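Local coordinates for uncharacterized peroxidase-related protein (Silicibacter sp., PDB 2PFX) that is of uncharacterised function but, as a peroxidase-related member of the AhpD-like carboxymuconolactone decarboxylase family, probably acts as an oxidoreductase, at residues A[57-68]-A[156-167]. Residues are numbered along the deposited sequence; the frame is centred on the assembly and turned at random.
Sequences MYNDLMLGESQL and RDIWDIANVTGF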
loop_
_atom_site.group_PDB
_atom_site.type_symbol
_atom_site.label_atom_id
_atom_site.label_comp_id
_atom_site.label_asym_id
_atom_site.label_seq_id
_atom_site.Cartn_x
_atom_site.Cartn_y
_atom_site.Cartn_z
HETATM N N MSE A 57 15.995 -27.895 7.773
HETATM C CA MSE A 57 16.114 -26.681 6.987
HETATM C C MSE A 57 16.646 -25.540 7.836
HETATM O O MSE A 57 17.568 -24.860 7.388
HETATM C CB MSE A 57 14.752 -26.328 6.389
HETATM C CG MSE A 57 14.841 -25.052 5.570
HETATM SE SE MSE A 57 13.304 -24.659 4.528
HETATM C CE MSE A 57 13.583 -26.133 3.323
ATOM N N TYR A 58 16.079 -25.330 9.034
ATOM C CA TYR A 58 16.582 -24.271 9.899
ATOM C C TYR A 58 18.094 -24.428 10.080
ATOM O O TYR A 58 18.851 -23.457 10.001
ATOM C CB TYR A 58 15.887 -24.258 11.265
ATOM C CG TYR A 58 16.356 -23.176 12.208
ATOM C CD1 TYR A 58 17.491 -23.191 13.010
ATOM C CD2 TYR A 58 15.567 -22.028 12.316
ATOM C CE1 TYR A 58 17.872 -22.181 13.849
ATOM C CE2 TYR A 58 15.939 -20.993 13.157
ATOM C CZ TYR A 58 17.077 -21.062 13.921
ATOM O OH TYR A 58 17.453 -20.037 14.768
ATOM N N ASN A 59 18.549 -25.623 10.429
ATOM C CA ASN A 59 19.965 -25.784 10.774
ATOM C C ASN A 59 20.852 -25.460 9.571
ATOM O O ASN A 59 21.842 -24.732 9.696
ATOM C CB ASN A 59 20.219 -27.196 11.328
ATOM C CG ASN A 59 19.743 -27.325 12.769
ATOM O OD1 ASN A 59 19.743 -26.356 13.521
ATOM N ND2 ASN A 59 19.309 -28.517 13.143
ATOM N N ASP A 60 20.465 -25.997 8.426
ATOM C CA ASP A 60 21.301 -25.795 7.243
ATOM C C ASP A 60 21.447 -24.309 6.971
ATOM O O ASP A 60 22.531 -23.784 6.807
ATOM C CB ASP A 60 20.714 -26.470 6.022
ATOM C CG ASP A 60 21.544 -26.158 4.788
ATOM O OD1 ASP A 60 22.626 -26.761 4.697
ATOM O OD2 ASP A 60 21.125 -25.328 3.967
ATOM N N LEU A 61 20.293 -23.627 6.975
ATOM C CA LEU A 61 20.313 -22.208 6.637
ATOM C C LEU A 61 20.990 -21.324 7.665
ATOM O O LEU A 61 21.707 -20.406 7.275
ATOM C CB LEU A 61 18.861 -21.782 6.476
ATOM C CG LEU A 61 18.157 -22.099 5.171
ATOM C CD1 LEU A 61 17.689 -23.519 4.938
ATOM C CD2 LEU A 61 16.922 -21.199 5.182
HETATM N N MSE A 62 20.727 -21.598 8.938
HETATM C CA MSE A 62 21.205 -20.734 10.004
HETATM C C MSE A 62 22.568 -21.126 10.553
HETATM O O MSE A 62 23.332 -20.264 11.025
HETATM C CB MSE A 62 20.184 -20.722 11.145
HETATM C CG MSE A 62 18.853 -20.095 10.762
HETATM SE SE MSE A 62 18.925 -18.424 9.785
HETATM C CE MSE A 62 19.213 -17.431 11.392
ATOM N N LEU A 63 22.845 -22.426 10.513
ATOM C CA LEU A 63 24.085 -22.877 11.133
ATOM C C LEU A 63 25.018 -23.588 10.198
ATOM O O LEU A 63 26.177 -23.786 10.554
ATOM C CB LEU A 63 23.737 -23.786 12.343
ATOM C CG LEU A 63 22.919 -23.041 13.420
ATOM C CD1 LEU A 63 22.422 -23.971 14.521
ATOM C CD2 LEU A 63 23.718 -21.902 14.045
ATOM N N GLY A 64 24.541 -23.982 9.029
ATOM C CA GLY A 64 25.420 -24.665 8.103
ATOM C C GLY A 64 26.403 -23.741 7.420
ATOM O O GLY A 64 26.413 -22.524 7.626
ATOM N N GLU A 65 27.270 -24.327 6.597
ATOM C CA GLU A 65 28.319 -23.533 5.972
ATOM C C GLU A 65 27.678 -22.431 5.136
ATOM O O GLU A 65 26.746 -22.617 4.355
ATOM C CB GLU A 65 29.220 -24.407 5.108
ATOM C CG GLU A 65 30.278 -23.783 4.245
ATOM C CD GLU A 65 29.902 -23.161 2.914
ATOM O OE1 GLU A 65 29.117 -23.781 2.183
ATOM O OE2 GLU A 65 30.256 -21.979 2.709
ATOM N N SER A 66 28.342 -21.279 5.218
ATOM C CA SER A 66 28.021 -20.110 4.458
ATOM C C SER A 66 29.095 -19.061 4.691
ATOM O O SER A 66 29.715 -19.050 5.757
ATOM C CB SER A 66 26.712 -19.532 4.969
ATOM O OG SER A 66 26.023 -18.736 4.029
ATOM N N GLN A 67 29.316 -18.172 3.737
ATOM C CA GLN A 67 30.280 -17.100 4.051
ATOM C C GLN A 67 29.586 -15.903 4.673
ATOM O O GLN A 67 30.144 -14.886 5.063
ATOM C CB GLN A 67 31.151 -16.765 2.836
ATOM C CG GLN A 67 32.195 -17.844 2.539
ATOM C CD GLN A 67 33.544 -17.683 3.212
ATOM O OE1 GLN A 67 33.952 -16.568 3.540
ATOM N NE2 GLN A 67 34.222 -18.803 3.428
ATOM N N LEU A 68 28.289 -16.031 4.886
ATOM C CA LEU A 68 27.485 -15.178 5.743
ATOM C C LEU A 68 27.732 -15.617 7.179
ATOM O O LEU A 68 27.600 -16.803 7.480
ATOM C CB LEU A 68 25.999 -15.302 5.466
ATOM C CG LEU A 68 25.465 -15.013 4.073
ATOM C CD1 LEU A 68 23.938 -15.044 4.073
ATOM C CD2 LEU A 68 25.960 -13.668 3.580
ATOM N N ARG A 156 26.944 -17.575 -4.616
ATOM C CA ARG A 156 26.529 -18.505 -3.570
ATOM C C ARG A 156 26.008 -17.708 -2.388
ATOM O O ARG A 156 25.046 -18.078 -1.737
ATOM C CB ARG A 156 27.704 -19.401 -3.205
ATOM C CG ARG A 156 27.525 -20.240 -1.972
ATOM C CD ARG A 156 26.347 -21.226 -1.930
ATOM N NE ARG A 156 26.069 -21.332 -0.477
ATOM C CZ ARG A 156 26.691 -22.121 0.385
ATOM N NH1 ARG A 156 27.633 -22.974 0.021
ATOM N NH2 ARG A 156 26.362 -22.100 1.670
ATOM N N ASP A 157 26.647 -16.586 -2.085
ATOM C CA ASP A 157 26.223 -15.762 -0.972
ATOM C C ASP A 157 24.811 -15.210 -1.214
ATOM O O ASP A 157 23.994 -15.158 -0.297
ATOM C CB ASP A 157 27.175 -14.585 -0.788
ATOM C CG ASP A 157 28.562 -14.988 -0.365
ATOM O OD1 ASP A 157 28.747 -16.144 0.066
ATOM O OD2 ASP A 157 29.465 -14.132 -0.474
ATOM N N ILE A 158 24.563 -14.753 -2.429
ATOM C CA ILE A 158 23.248 -14.212 -2.791
ATOM C C ILE A 158 22.188 -15.287 -2.618
ATOM O O ILE A 158 21.101 -15.070 -2.075
ATOM C CB ILE A 158 23.278 -13.658 -4.228
ATOM C CG1 ILE A 158 24.344 -12.581 -4.417
ATOM C CG2 ILE A 158 21.903 -13.142 -4.610
ATOM C CD1 ILE A 158 24.330 -11.902 -5.773
ATOM N N TRP A 159 22.502 -16.505 -3.056
ATOM C CA TRP A 159 21.597 -17.634 -2.855
ATOM C C TRP A 159 21.261 -17.845 -1.377
ATOM O O TRP A 159 20.119 -18.070 -0.961
ATOM C CB TRP A 159 22.212 -18.920 -3.399
ATOM C CG TRP A 159 21.362 -20.129 -3.168
ATOM C CD1 TRP A 159 21.466 -21.060 -2.183
ATOM C CD2 TRP A 159 20.232 -20.529 -3.976
ATOM N NE1 TRP A 159 20.485 -22.022 -2.318
ATOM C CE2 TRP A 159 19.719 -21.707 -3.418
ATOM C CE3 TRP A 159 19.627 -19.995 -5.112
ATOM C CZ2 TRP A 159 18.618 -22.366 -3.958
ATOM C CZ3 TRP A 159 18.533 -20.638 -5.666
ATOM C CH2 TRP A 159 18.049 -21.817 -5.076
ATOM N N ASP A 160 22.301 -17.790 -0.539
ATOM C CA ASP A 160 22.096 -17.882 0.898
ATOM C C ASP A 160 21.266 -16.734 1.438
ATOM O O ASP A 160 20.415 -16.936 2.302
ATOM C CB ASP A 160 23.453 -17.922 1.595
ATOM C CG ASP A 160 24.225 -19.211 1.413
ATOM O OD1 ASP A 160 23.649 -20.112 0.755
ATOM O OD2 ASP A 160 25.385 -19.323 1.903
ATOM N N ILE A 161 21.498 -15.504 0.970
ATOM C CA ILE A 161 20.686 -14.402 1.489
ATOM C C ILE A 161 19.225 -14.596 1.132
ATOM O O ILE A 161 18.281 -14.399 1.914
ATOM C CB ILE A 161 21.217 -13.051 0.972
ATOM C CG1 ILE A 161 22.588 -12.654 1.542
ATOM C CG2 ILE A 161 20.219 -11.944 1.263
ATOM C CD1 ILE A 161 23.308 -11.658 0.658
ATOM N N ALA A 162 19.004 -15.024 -0.114
ATOM C CA ALA A 162 17.655 -15.285 -0.592
ATOM C C ALA A 162 16.996 -16.400 0.216
ATOM O O ALA A 162 15.812 -16.303 0.546
ATOM C CB ALA A 162 17.672 -15.636 -2.068
ATOM N N ASN A 163 17.730 -17.451 0.543
ATOM C CA ASN A 163 17.047 -18.561 1.232
ATOM C C ASN A 163 16.760 -18.218 2.679
ATOM O O ASN A 163 15.681 -18.551 3.187
ATOM C CB ASN A 163 17.862 -19.845 1.087
ATOM C CG ASN A 163 17.483 -20.554 -0.200
ATOM O OD1 ASN A 163 16.677 -21.485 -0.181
ATOM N ND2 ASN A 163 18.055 -20.101 -1.308
ATOM N N VAL A 164 17.701 -17.556 3.351
ATOM C CA VAL A 164 17.446 -17.147 4.724
ATOM C C VAL A 164 16.244 -16.205 4.742
ATOM O O VAL A 164 15.333 -16.385 5.531
ATOM C CB VAL A 164 18.676 -16.500 5.359
ATOM C CG1 VAL A 164 18.344 -15.879 6.706
ATOM C CG2 VAL A 164 19.757 -17.563 5.478
ATOM N N THR A 165 16.255 -15.218 3.858
ATOM C CA THR A 165 15.167 -14.267 3.749
ATOM C C THR A 165 13.833 -14.975 3.495
ATOM O O THR A 165 12.840 -14.772 4.198
ATOM C CB THR A 165 15.418 -13.279 2.586
ATOM O OG1 THR A 165 16.602 -12.492 2.837
ATOM C CG2 THR A 165 14.277 -12.289 2.445
ATOM N N GLY A 166 13.782 -15.843 2.486
ATOM C CA GLY A 166 12.561 -16.585 2.183
ATOM C C GLY A 166 12.102 -17.430 3.356
ATOM O O GLY A 166 10.899 -17.471 3.643
ATOM N N PHE A 167 13.043 -18.082 4.025
ATOM C CA PHE A 167 12.695 -18.916 5.180
ATOM C C PHE A 167 11.967 -18.109 6.241
ATOM O O PHE A 167 10.959 -18.610 6.732
ATOM C CB PHE A 167 13.943 -19.589 5.742
ATOM C CG PHE A 167 13.734 -20.576 6.868
ATOM C CD1 PHE A 167 13.094 -21.790 6.696
ATOM C CD2 PHE A 167 14.208 -20.233 8.124
ATOM C CE1 PHE A 167 12.933 -22.643 7.773
ATOM C CE2 PHE A 167 14.090 -21.074 9.201
ATOM C CZ PHE A 167 13.462 -22.287 8.998
HETATM O O HOH W 1 27.921 -18.542 1.149
#
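R156, near the start of helix 155-178, reaches the loop that follows helix 48-63 and forms a salt bridge from NH1 to OE1 of E65 (2.7 Å). OE1 offers its syn lone pair, and the carboxylate stands 77° from the guanidinium plane. NH2 adds a weak bond to the carbonyl O of E65, while R156 NE runs nearly straight to OD1 of D160 (3.0 Å), one turn on. With D160 at the NE side and E65 at the NH1/NH2 edge, this three-residue network probably fixes the guanidinium rotation. A water bridges D157 OD1 and the backbone N of Q67, tying the loop to the helix a second time. Past D160 the contact is largely apolar: CG1 of I161 is crossed at about a right angle by L68, whose CD1 lies 3.7 Å away. In this all-helical AhpD-like fold, the axes of 57-63 and 156-167 pass 10.0 Å apart at a crossing angle of -134°. OD1 of N163 is hydrogen-bonded to OH of Y44 of the second subunit. V164 sets CG1 4.0 Å from SE of selenomethionine M62. F167, with CG anti to its backbone N (chi1 -175°), swings its ring between CD2 of Y58, at the ring edge, and SE of selenomethionine M57, 3.6 Å from F167 CD1 in an oblique Met-aromatic contact; L61, in one of two modelled conformers, packs CD2 against F167 CB.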